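Local coordinates for protein mannan endo-1,4-beta-mannosidase (Bacillus subtilis, PDB 3CBW) that hydrolyses internal beta-1,4-mannosidic linkages of mannan, galactomannan and glucomannan as a secreted family 26 glycoside hydrolase that takes part in glucomannan degradation, at residues Tyr208-Thr212 and Asp213-Leu217; Ser141-Glu144 and Gly145-Asn149; Ser94-Gly97 and Asp98-Ser101. The protein carries 3 engineered substitutions. All coordinates share one frame; numbering follows the deposited sequence.

Interaction 1: residues Tyr208-Thr212 and Asp213-Leu217; sequences YHYMT and DTRGL
H209 O takes two backbone donors from the last turn of helix 194-214, T214 N (3.1 Å) and D213 N (2.9 Å). The turn widens to a pi type at 210-212, and R215 N bonds weakly to Y210 O. Past G216, where phi turns positive, L217 N closes the helix end on M211 O (2.9 Å), the six-to-one bond of a Schellman-type C-cap. Among side chains, T212 OG1, anti to its own carbonyl carbon (chi1 -55°), turns back to donate to Y208 O at 2.9 Å, over the face of the Y208 ring. A water then donates to both T212 OG1 and L217 O. A valine in place of this threonine would probably leave that water without its hydroxyl partner and Y208 O with one donor fewer. H209 CD2 is 3.3 Å from D213 OD2, ring and carboxylate planes 16° apart. Among apolar contacts, M211 SD lies 3.7 Å from L217 CD1, and R215 CG approaches the Y210 ring obliquely at CE2 (3.5 Å). R215 NH1 shares a second water with Y210 OH, while NH2 salt-bridges D157 of helix 143-163. Direct, water-mediated and charged bonds thus fix the chain's exit from the helix before strand 220-224.

Interaction 2: residues Ser141-Glu144 and Gly145-Asn149; sequences STVE and GKRLN. Engineered in segment 141-144: S141 (natural residue Ala), V143 (natural residue Ala).
T142 is the N-cap of helix 143-163: its OG1 accepts from G145 N at 2.9 Å, a nearly straight bond (166° at the hydrogen). T142 O receives K146 N and starts the regular helical pattern, followed by V143 O with R147 N and E144 O with L148 N. With chi1 at 66°, OG1 of T142 sits between its own backbone N and carbonyl carbon, which turns it toward the first turn. One turn on, the extended R147 chain runs back past V143 O and lays its guanidinium across the engineered V143. There V143 CG2 rests over one face, 3.8 Å from R147 CZ and off toward the rim. E144 lies alongside R147 with carboxylate and guanidinium planes 80° apart; E144 OE2 and R147 NH1 stay 4.6 Å apart, too far for a direct salt bridge, though the opposite charges probably still attract. Further out, the single T142 hydroxyl proton is within bonding reach of both K136 O and D139 O, which must share it, tying the cap to the last turn of helix 131-138 and the residue just after it. R147 NH1 bonds to P118 O. A water in the guanidinium plane accepts from R147 NH1 at 2.9 Å and donates weakly to E144 OE2.

Interaction 3: residues Ser94-Gly97 and Asp98-Ser101; sequences SCNG and DLMS
G97 O is gripped by two donors from one residue a turn later, S101 N and S101 OG, each at 3.0 Å. The amide lies only 19° from the carbonyl plane, whereas the hydroxyl stands above it, brought back over the preceding turn by chi1 of -63°, which sets OG beside the backbone N of S101. Neighbouring bonds are plainly helical: M100 N bonds to N96 O (2.9 Å) and L99 N to C95 O. At the start of the turn a water bridges S94 O and D98 N, accepting from the amide at 2.9 Å. On the inner side, L99 CD1 packs against C95 SG at 4.0 Å; that sulfur is disulfide-bonded to C75, and L99 also meets C75 itself, P109 and I111. N96 crosses L99, N96 OD1 4.2 Å from L99 CD1, and its buried amide is satisfied by Y77 OH at OD1 and by G158 O and E161 OE1 at ND2. M100 also touches helix 143-163, at E161 and L162. The disulfide ties the chain near the start of helix 96-104 to strand 72-79, and the helix packs on strand 108-114, the beta-alpha-beta crossover from which the TIM barrel of family 26 is built.

From the N terminus the contacts follow one another, interaction 3, then 2, then 1; none nests within or crosses another, and each closes no more than a helical turn or the exit from one. Interaction 3 lies at the start of the helix between strands 72-79 and 108-114. Interaction 2 opens helix 143-163, which precedes strand 169-172, and interaction 1 ends helix 194-214, which leads to strand 220-224. These two helices pack together, so residues 141-149 and 208-217 touch, Y210 OH lying 3.7 Å from N149 O. Helix 143-163 also reaches residues 94-101 through its far end, linking all three around the barrel, although interactions 2 and 3 remain about 16 Å apart at their nearest atoms.

Interaction 1: residues Tyr208-Thr212 and Asp213-Leu217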
loop_
_atom_site.group_PDB
_atom_site.type_symbol
_atom_site.label_atom_id
_atom_site.label_comp_id
_atom_site.label_asym_id
_atom_site.label_seq_id
_atom_site.Cartn_x
_atom_site.Cartn_y
_atom_site.Cartn_z
ATOM N N TYR A 208 6.405 -2.343 12.692
ATOM C CA TYR A 208 5.350 -3.286 13.078
ATOM C C TYR A 208 5.161 -3.276 14.604
ATOM O O TYR A 208 4.032 -3.183 15.096
ATOM C CB TYR A 208 5.644 -4.707 12.566
ATOM C CG TYR A 208 4.576 -5.681 13.008
ATOM C CD1 TYR A 208 3.444 -5.918 12.227
ATOM C CD2 TYR A 208 4.667 -6.330 14.249
ATOM C CE1 TYR A 208 2.446 -6.794 12.651
ATOM C CE2 TYR A 208 3.661 -7.192 14.689
ATOM C CZ TYR A 208 2.563 -7.427 13.874
ATOM O OH TYR A 208 1.556 -8.280 14.290
ATOM N N HIS A 209 6.259 -3.364 15.351
ATOM C CA HIS A 209 6.168 -3.403 16.812
ATOM C C HIS A 209 5.728 -2.083 17.401
ATOM O O HIS A 209 4.969 -2.076 18.373
ATOM C CB HIS A 209 7.483 -3.877 17.423
ATOM C CG HIS A 209 7.761 -5.309 17.138
ATOM N ND1 HIS A 209 8.979 -5.765 16.679
ATOM C CD2 HIS A 209 6.955 -6.391 17.215
ATOM C CE1 HIS A 209 8.912 -7.072 16.499
ATOM N NE2 HIS A 209 7.695 -7.477 16.818
ATOM N N TYR A 210 6.155 -0.971 16.817
ATOM C CA TYR A 210 5.710 0.320 17.304
ATOM C C TYR A 210 4.195 0.434 17.145
ATOM O O TYR A 210 3.481 0.814 18.078
ATOM C CB TYR A 210 6.405 1.449 16.541
ATOM C CG TYR A 210 6.209 2.803 17.172
ATOM C CD1 TYR A 210 7.179 3.325 18.025
ATOM C CD2 TYR A 210 5.064 3.565 16.928
ATOM C CE1 TYR A 210 7.028 4.563 18.622
ATOM C CE2 TYR A 210 4.894 4.823 17.528
ATOM C CZ TYR A 210 5.891 5.309 18.380
ATOM O OH TYR A 210 5.785 6.539 18.994
ATOM N N MET A 211 3.690 0.125 15.951
ATOM C CA MET A 211 2.263 0.295 15.692
ATOM C C MET A 211 1.416 -0.712 16.458
ATOM O O MET A 211 0.389 -0.360 17.022
ATOM C CB MET A 211 1.975 0.190 14.192
ATOM C CG MET A 211 2.597 1.306 13.343
ATOM S SD MET A 211 2.211 3.070 13.854
ATOM C CE MET A 211 3.610 3.907 12.982
ATOM N N THR A 212 1.839 -1.969 16.458
ATOM C CA THR A 212 1.034 -3.052 17.004
ATOM C C THR A 212 1.144 -3.119 18.526
ATOM O O THR A 212 0.131 -3.196 19.222
ATOM C CB THR A 212 1.448 -4.389 16.358
ATOM O OG1 THR A 212 1.360 -4.260 14.936
ATOM C CG2 THR A 212 0.568 -5.529 16.821
ATOM N N ASP A 213 2.371 -3.083 19.041
ATOM C CA ASP A 213 2.575 -3.306 20.472
ATOM C C ASP A 213 2.616 -1.994 21.244
ATOM O O ASP A 213 1.793 -1.783 22.131
ATOM C CB ASP A 213 3.826 -4.150 20.687
ATOM C CG ASP A 213 3.687 -5.532 20.085
ATOM O OD1 ASP A 213 2.562 -6.086 20.108
ATOM O OD2 ASP A 213 4.698 -6.063 19.589
ATOM N N THR A 214 3.517 -1.091 20.896
ATOM C CA THR A 214 3.602 0.193 21.611
ATOM C C THR A 214 2.288 0.958 21.528
ATOM O O THR A 214 1.838 1.539 22.525
ATOM C CB THR A 214 4.759 1.053 21.066
ATOM O OG1 THR A 214 5.972 0.293 21.115
ATOM C CG2 THR A 214 4.926 2.362 21.855
ATOM N N ARG A 215 1.661 0.938 20.355
ATOM C CA ARG A 215 0.500 1.774 20.107
ATOM C C ARG A 215 -0.825 1.020 20.041
ATOM O O ARG A 215 -1.887 1.637 19.933
ATOM C CB ARG A 215 0.734 2.641 18.869
ATOM C CG ARG A 215 1.935 3.593 19.033
ATOM C CD ARG A 215 1.726 4.633 20.174
ATOM N NE ARG A 215 0.477 5.343 19.926
ATOM C CZ ARG A 215 0.373 6.593 19.478
ATOM N NH1 ARG A 215 1.438 7.363 19.306
ATOM N NH2 ARG A 215 -0.819 7.083 19.210
ATOM N N GLY A 216 -0.775 -0.307 20.120
ATOM C CA GLY A 216 -1.983 -1.128 20.208
ATOM C C GLY A 216 -2.921 -1.023 19.019
ATOM O O GLY A 216 -4.132 -1.205 19.151
ATOM N N LEU A 217 -2.372 -0.755 17.836
ATOM C CA LEU A 217 -3.213 -0.518 16.660
ATOM C C LEU A 217 -3.709 -1.830 16.052
ATOM O O LEU A 217 -2.936 -2.580 15.461
ATOM C CB LEU A 217 -2.490 0.361 15.639
ATOM C CG LEU A 217 -2.134 1.763 16.150
ATOM C CD1 LEU A 217 -1.184 2.451 15.204
ATOM C CD2 LEU A 217 -3.348 2.660 16.378
HETATM O O HOH W 1 3.836 7.261 20.577
HETATM O O HOH W 2 -1.037 -3.680 13.768
#

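Interaction 2: residues Ser141-Glu144 and Gly145-Asn149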
loop_
_atom_site.group_PDB
_atom_site.type_symbol
_atom_site.label_atom_id
_atom_site.label_comp_id
_atom_site.label_asym_id
_atom_site.label_seq_id
_atom_site.Cartn_x
_atom_site.Cartn_y
_atom_site.Cartn_z
ATOM N N SER A 141 17.921 5.273 20.822
ATOM C CA SER A 141 18.717 6.166 21.664
ATOM C C SER A 141 19.509 7.243 20.901
ATOM O O SER A 141 20.102 8.120 21.522
ATOM C CB SER A 141 19.657 5.353 22.567
ATOM O OG SER A 141 20.770 4.851 21.843
ATOM N N THR A 142 19.527 7.192 19.567
ATOM C CA THR A 142 20.284 8.186 18.788
ATOM C C THR A 142 19.371 9.313 18.329
ATOM O O THR A 142 18.144 9.187 18.384
ATOM C CB THR A 142 20.928 7.580 17.529
ATOM O OG1 THR A 142 19.892 7.166 16.622
ATOM C CG2 THR A 142 21.815 6.410 17.884
ATOM N N VAL A 143 19.950 10.412 17.860
ATOM C CA VAL A 143 19.128 11.480 17.290
ATOM C C VAL A 143 18.312 10.963 16.093
ATOM O O VAL A 143 17.149 11.332 15.928
ATOM C CB VAL A 143 19.940 12.749 16.921
ATOM C CG1 VAL A 143 20.913 12.492 15.777
ATOM C CG2 VAL A 143 18.996 13.907 16.591
ATOM N N GLU A 144 18.922 10.084 15.296
ATOM C CA GLU A 144 18.280 9.485 14.120
ATOM C C GLU A 144 17.075 8.631 14.548
ATOM O O GLU A 144 15.984 8.729 13.973
ATOM C CB GLU A 144 19.287 8.636 13.344
ATOM C CG GLU A 144 20.389 9.443 12.632
ATOM C CD GLU A 144 21.600 9.760 13.505
ATOM O OE1 GLU A 144 21.636 9.343 14.681
ATOM O OE2 GLU A 144 22.527 10.422 12.989
ATOM N N GLY A 145 17.274 7.790 15.563
ATOM C CA GLY A 145 16.202 6.952 16.089
ATOM C C GLY A 145 15.071 7.754 16.695
ATOM O O GLY A 145 13.894 7.413 16.551
ATOM N N LYS A 146 15.419 8.834 17.385
ATOM C CA LYS A 146 14.401 9.702 17.957
ATOM C C LYS A 146 13.577 10.397 16.882
ATOM O O LYS A 146 12.364 10.540 17.031
ATOM C CB LYS A 146 15.046 10.712 18.910
ATOM C CG LYS A 146 15.551 10.069 20.195
ATOM C CD LYS A 146 16.310 11.049 21.053
ATOM C CE LYS A 146 16.929 10.350 22.249
ATOM N NZ LYS A 146 17.591 11.365 23.123
ATOM N N ARG A 147 14.223 10.805 15.791
ATOM C CA ARG A 147 13.507 11.406 14.660
ATOM C C ARG A 147 12.542 10.393 14.054
ATOM O O ARG A 147 11.383 10.720 13.763
ATOM C CB ARG A 147 14.491 11.879 13.595
ATOM C CG ARG A 147 15.231 13.161 13.929
ATOM C CD ARG A 147 16.263 13.372 12.844
ATOM N NE ARG A 147 17.202 14.444 13.147
ATOM C CZ ARG A 147 18.491 14.433 12.821
ATOM N NH1 ARG A 147 19.041 13.386 12.205
ATOM N NH2 ARG A 147 19.245 15.472 13.158
ATOM N N LEU A 148 13.009 9.161 13.880
ATOM C CA LEU A 148 12.108 8.117 13.378
ATOM C C LEU A 148 10.892 7.965 14.296
ATOM O O LEU A 148 9.739 8.014 13.842
ATOM C CB LEU A 148 12.822 6.772 13.225
ATOM C CG LEU A 148 11.913 5.606 12.799
ATOM C CD1 LEU A 148 11.302 5.825 11.405
ATOM C CD2 LEU A 148 12.683 4.305 12.842
ATOM N N ASN A 149 11.143 7.831 15.598
ATOM C CA ASN A 149 10.055 7.636 16.540
ATOM C C ASN A 149 9.084 8.808 16.628
ATOM O O ASN A 149 7.890 8.598 16.815
ATOM C CB ASN A 149 10.596 7.222 17.904
ATOM C CG ASN A 149 11.103 5.797 17.906
ATOM O OD1 ASN A 149 10.650 4.964 17.111
ATOM N ND2 ASN A 149 12.034 5.501 18.803
HETATM O O HOH W 3 21.958 13.725 12.216
#

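Interaction 3: residues Ser94-Gly97 and Asp98-Ser101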
loop_
_atom_site.group_PDB
_atom_site.type_symbol
_atom_site.label_atom_id
_atom_site.label_comp_id
_atom_site.label_asym_id
_atom_site.label_seq_id
_atom_site.Cartn_x
_atom_site.Cartn_y
_atom_site.Cartn_z
ATOM N N SER A 94 -4.916 14.684 8.059
ATOM C CA SER A 94 -6.239 15.275 7.824
ATOM C C SER A 94 -7.104 14.522 6.806
ATOM O O SER A 94 -8.313 14.748 6.761
ATOM C CB SER A 94 -6.120 16.752 7.442
ATOM O OG SER A 94 -5.487 16.923 6.194
ATOM N N CYS A 95 -6.503 13.646 5.998
ATOM C CA CYS A 95 -7.265 12.809 5.069
ATOM C C CYS A 95 -8.113 11.759 5.797
ATOM O O CYS A 95 -8.964 11.131 5.182
ATOM C CB CYS A 95 -6.329 12.120 4.079
ATOM S SG CYS A 95 -5.137 10.944 4.843
ATOM N N ASN A 96 -7.889 11.575 7.098
ATOM C CA ASN A 96 -8.586 10.544 7.873
ATOM C C ASN A 96 -10.098 10.562 7.734
ATOM O O ASN A 96 -10.710 9.518 7.564
ATOM C CB ASN A 96 -8.245 10.651 9.350
ATOM C CG ASN A 96 -6.970 9.928 9.717
ATOM O OD1 ASN A 96 -6.379 9.217 8.911
ATOM N ND2 ASN A 96 -6.553 10.088 10.963
ATOM N N GLY A 97 -10.714 11.738 7.835
ATOM C CA GLY A 97 -12.173 11.834 7.732
ATOM C C GLY A 97 -12.694 11.166 6.466
ATOM O O GLY A 97 -13.636 10.368 6.507
ATOM N N ASP A 98 -12.071 11.487 5.334
ATOM C CA ASP A 98 -12.445 10.915 4.046
ATOM C C ASP A 98 -12.203 9.411 3.980
ATOM O O ASP A 98 -12.981 8.683 3.360
ATOM C CB ASP A 98 -11.722 11.629 2.910
ATOM C CG ASP A 98 -12.327 12.991 2.604
ATOM O OD1 ASP A 98 -13.524 13.211 2.891
ATOM O OD2 ASP A 98 -11.604 13.851 2.072
ATOM N N LEU A 99 -11.142 8.942 4.632
ATOM C CA LEU A 99 -10.882 7.505 4.660
ATOM C C LEU A 99 -11.948 6.755 5.458
ATOM O O LEU A 99 -12.414 5.693 5.044
ATOM C CB LEU A 99 -9.500 7.236 5.233
ATOM C CG LEU A 99 -8.285 7.806 4.495
ATOM C CD1 LEU A 99 -7.005 7.393 5.194
ATOM C CD2 LEU A 99 -8.241 7.403 3.025
ATOM N N MET A 100 -12.321 7.307 6.609
ATOM C CA MET A 100 -13.382 6.718 7.421
ATOM C C MET A 100 -14.711 6.710 6.674
ATOM O O MET A 100 -15.431 5.711 6.678
ATOM C CB MET A 100 -13.512 7.473 8.743
ATOM C CG MET A 100 -12.250 7.425 9.609
ATOM S SD MET A 100 -12.318 8.305 11.201
ATOM C CE MET A 100 -13.876 9.179 10.947
ATOM N N SER A 101 -15.007 7.806 5.990
ATOM C CA SER A 101 -16.229 7.898 5.206
ATOM C C SER A 101 -16.223 6.905 4.059
ATOM O O SER A 101 -17.269 6.352 3.702
ATOM C CB SER A 101 -16.409 9.310 4.662
ATOM O OG SER A 101 -16.545 10.248 5.713
HETATM O O HOH W 4 -10.587 13.995 5.316
#